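PDB 4JZA: uncharacterized protein from Legionella longbeachae NSW150, which probably removes the 3-phosphate from phosphatidylinositol 3-phosphate, acting as a phosphoinositide phosphatase on lipids of the infected host cell. Local coordinates for residues 184-189 against 305-311. Numbering follows the deposited sequence.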
loop_
_atom_site.group_PDB
_atom_site.type_symbol
_atom_site.label_atom_id
_atom_site.label_comp_id
_atom_site.label_asym_id
_atom_site.label_seq_id
_atom_site.Cartn_x
_atom_site.Cartn_y
_atom_site.Cartn_z
ATOM N N LYS A 184 22.401 2.758 -14.175
ATOM C CA LYS A 184 23.271 3.083 -13.048
ATOM C C LYS A 184 23.264 2.019 -11.995
ATOM O O LYS A 184 23.844 2.192 -10.916
ATOM C CB LYS A 184 22.956 4.483 -12.492
ATOM C CG LYS A 184 23.134 5.527 -13.582
ATOM C CD LYS A 184 23.097 6.954 -13.107
ATOM C CE LYS A 184 23.113 7.884 -14.328
ATOM N NZ LYS A 184 24.498 8.218 -14.797
ATOM N N LYS A 185 22.651 0.884 -12.318
ATOM C CA LYS A 185 22.592 -0.245 -11.393
ATOM C C LYS A 185 21.916 0.099 -10.064
ATOM O O LYS A 185 22.417 -0.292 -9.023
ATOM C CB LYS A 185 23.992 -0.781 -11.103
ATOM C CG LYS A 185 24.933 -0.648 -12.275
ATOM C CD LYS A 185 25.290 -1.962 -12.912
ATOM C CE LYS A 185 26.136 -1.687 -14.147
ATOM N NZ LYS A 185 27.351 -2.539 -14.186
ATOM N N TYR A 186 20.805 0.837 -10.090
ATOM C CA TYR A 186 19.939 0.903 -8.930
ATOM C C TYR A 186 20.640 1.464 -7.704
ATOM O O TYR A 186 20.571 0.859 -6.624
ATOM C CB TYR A 186 19.411 -0.510 -8.604
ATOM C CG TYR A 186 18.920 -1.242 -9.826
ATOM C CD1 TYR A 186 17.719 -0.894 -10.419
ATOM C CD2 TYR A 186 19.669 -2.249 -10.426
ATOM C CE1 TYR A 186 17.252 -1.547 -11.550
ATOM C CE2 TYR A 186 19.212 -2.903 -11.569
ATOM C CZ TYR A 186 17.983 -2.549 -12.125
ATOM O OH TYR A 186 17.484 -3.139 -13.287
ATOM N N PRO A 187 21.309 2.624 -7.843
ATOM C CA PRO A 187 21.895 3.193 -6.633
ATOM C C PRO A 187 20.805 3.534 -5.610
ATOM O O PRO A 187 19.687 3.883 -5.975
ATOM C CB PRO A 187 22.581 4.450 -7.131
ATOM C CG PRO A 187 21.754 4.878 -8.266
ATOM C CD PRO A 187 21.284 3.608 -8.934
ATOM N N LYS A 188 21.146 3.372 -4.347
ATOM C CA LYS A 188 20.241 3.597 -3.256
ATOM C C LYS A 188 20.506 4.910 -2.597
ATOM O O LYS A 188 21.587 5.471 -2.693
ATOM C CB LYS A 188 20.441 2.520 -2.224
ATOM C CG LYS A 188 20.279 1.109 -2.765
ATOM C CD LYS A 188 18.953 0.951 -3.499
ATOM C CE LYS A 188 18.721 -0.504 -3.831
ATOM N NZ LYS A 188 19.685 -0.978 -4.864
ATOM N N THR A 189 19.515 5.418 -1.895
ATOM C CA THR A 189 19.685 6.739 -1.340
ATOM C C THR A 189 20.654 6.629 -0.177
ATOM O O THR A 189 20.497 5.762 0.649
ATOM C CB THR A 189 18.362 7.362 -0.943
ATOM O OG1 THR A 189 17.509 7.407 -2.111
ATOM C CG2 THR A 189 18.641 8.766 -0.394
ATOM N N SER A 305 22.126 13.011 -11.441
ATOM C CA SER A 305 21.900 12.128 -12.605
ATOM C C SER A 305 20.549 11.398 -12.630
ATOM O O SER A 305 20.097 10.986 -13.683
ATOM C CB SER A 305 22.989 11.067 -12.648
ATOM O OG SER A 305 24.199 11.669 -12.996
ATOM N N LEU A 306 19.969 11.176 -11.455
ATOM C CA LEU A 306 18.684 10.551 -11.321
ATOM C C LEU A 306 17.702 11.548 -10.730
ATOM O O LEU A 306 18.060 12.481 -10.076
ATOM C CB LEU A 306 18.796 9.337 -10.437
ATOM C CG LEU A 306 19.581 8.241 -11.119
ATOM C CD1 LEU A 306 19.866 7.094 -10.138
ATOM C CD2 LEU A 306 18.829 7.765 -12.350
ATOM N N PRO A 307 16.436 11.344 -10.981
ATOM C CA PRO A 307 15.424 12.291 -10.542
ATOM C C PRO A 307 15.131 12.284 -9.054
ATOM O O PRO A 307 15.223 11.255 -8.396
ATOM C CB PRO A 307 14.203 11.835 -11.296
ATOM C CG PRO A 307 14.428 10.366 -11.479
ATOM C CD PRO A 307 15.873 10.189 -11.708
ATOM N N GLN A 308 14.771 13.460 -8.547
ATOM C CA GLN A 308 14.535 13.679 -7.123
ATOM C C GLN A 308 13.412 12.792 -6.565
ATOM O O GLN A 308 13.495 12.337 -5.439
ATOM C CB GLN A 308 14.260 15.157 -6.906
ATOM C CG GLN A 308 14.224 15.629 -5.476
ATOM C CD GLN A 308 13.862 17.113 -5.387
ATOM O OE1 GLN A 308 13.284 17.687 -6.318
ATOM N NE2 GLN A 308 14.184 17.738 -4.260
ATOM N N TRP A 309 12.380 12.497 -7.346
ATOM C CA TRP A 309 11.383 11.552 -6.878
ATOM C C TRP A 309 11.977 10.199 -6.517
ATOM O O TRP A 309 11.467 9.526 -5.649
ATOM C CB TRP A 309 10.237 11.376 -7.864
ATOM C CG TRP A 309 10.533 10.718 -9.147
ATOM C CD1 TRP A 309 10.598 11.314 -10.351
ATOM C CD2 TRP A 309 10.723 9.329 -9.371
ATOM N NE1 TRP A 309 10.829 10.387 -11.325
ATOM C CE2 TRP A 309 10.925 9.153 -10.736
ATOM C CE3 TRP A 309 10.734 8.202 -8.544
ATOM C CZ2 TRP A 309 11.153 7.877 -11.308
ATOM C CZ3 TRP A 309 10.960 6.927 -9.120
ATOM C CH2 TRP A 309 11.153 6.788 -10.478
ATOM N N TYR A 310 13.040 9.786 -7.184
ATOM C CA TYR A 310 13.641 8.487 -6.930
ATOM C C TYR A 310 14.328 8.532 -5.589
ATOM O O TYR A 310 14.158 7.620 -4.774
ATOM C CB TYR A 310 14.635 8.122 -8.027
ATOM C CG TYR A 310 15.354 6.871 -7.768
ATOM C CD1 TYR A 310 14.688 5.654 -7.833
ATOM C CD2 TYR A 310 16.710 6.872 -7.442
ATOM C CE1 TYR A 310 15.352 4.463 -7.572
ATOM C CE2 TYR A 310 17.378 5.675 -7.180
ATOM C CZ TYR A 310 16.694 4.467 -7.245
ATOM O OH TYR A 310 17.319 3.248 -6.988
ATOM N N TRP A 311 15.064 9.609 -5.322
ATOM C CA TRP A 311 15.894 9.663 -4.098
ATOM C C TRP A 311 15.099 9.712 -2.784
ATOM O O TRP A 311 15.608 9.358 -1.743
ATOM C CB TRP A 311 16.888 10.845 -4.147
ATOM C CG TRP A 311 17.915 10.782 -5.273
ATOM C CD1 TRP A 311 18.059 11.673 -6.269
ATOM C CD2 TRP A 311 18.917 9.773 -5.488
ATOM N NE1 TRP A 311 19.077 11.286 -7.100
ATOM C CE2 TRP A 311 19.626 10.127 -6.631
ATOM C CE3 TRP A 311 19.296 8.625 -4.802
ATOM C CZ2 TRP A 311 20.667 9.369 -7.124
ATOM C CZ3 TRP A 311 20.350 7.871 -5.295
ATOM C CH2 TRP A 311 21.026 8.251 -6.423
#
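Tyr310 OH donates a hydrogen bond to Pro187 O at 2.7 Å, and that oxygen lies at the edge of the phenol ring, in its plane; with CG anti to the backbone N (chi1 175°), the ring extends from the short helix 308-311 to the loop. In return Thr189 OG1 donates to Trp311 O at 2.7 Å, meeting it well off the carbonyl axis (C=O...OG1 113°), and also sits at the edge of the Trp311 indole. Apolar contacts centre on Pro187: its ring CG meets the CD1 methyl of Leu306 at 3.5 Å and lies 3.9 Å from Trp311 CH2, the two side chains crossing at about a right angle. NE1 of that indole bonds to Ile303 O and only weakly to Leu306 O. At the exposed margin, Lys184 lays its CE against Ser305 CB, 3.6 Å away. The loop opens with the Schellman motif that ends helix 172-183, Lys185 being its C-prime residue, and Lys188 NZ bonds to Tyr186 O and forms a salt bridge with Glu322. Between the segments runs a largely helical part of the chain holding most of the insertion-domain sequence; the reciprocal side-chain-to-backbone bonds are consistent with pinning its two ends together.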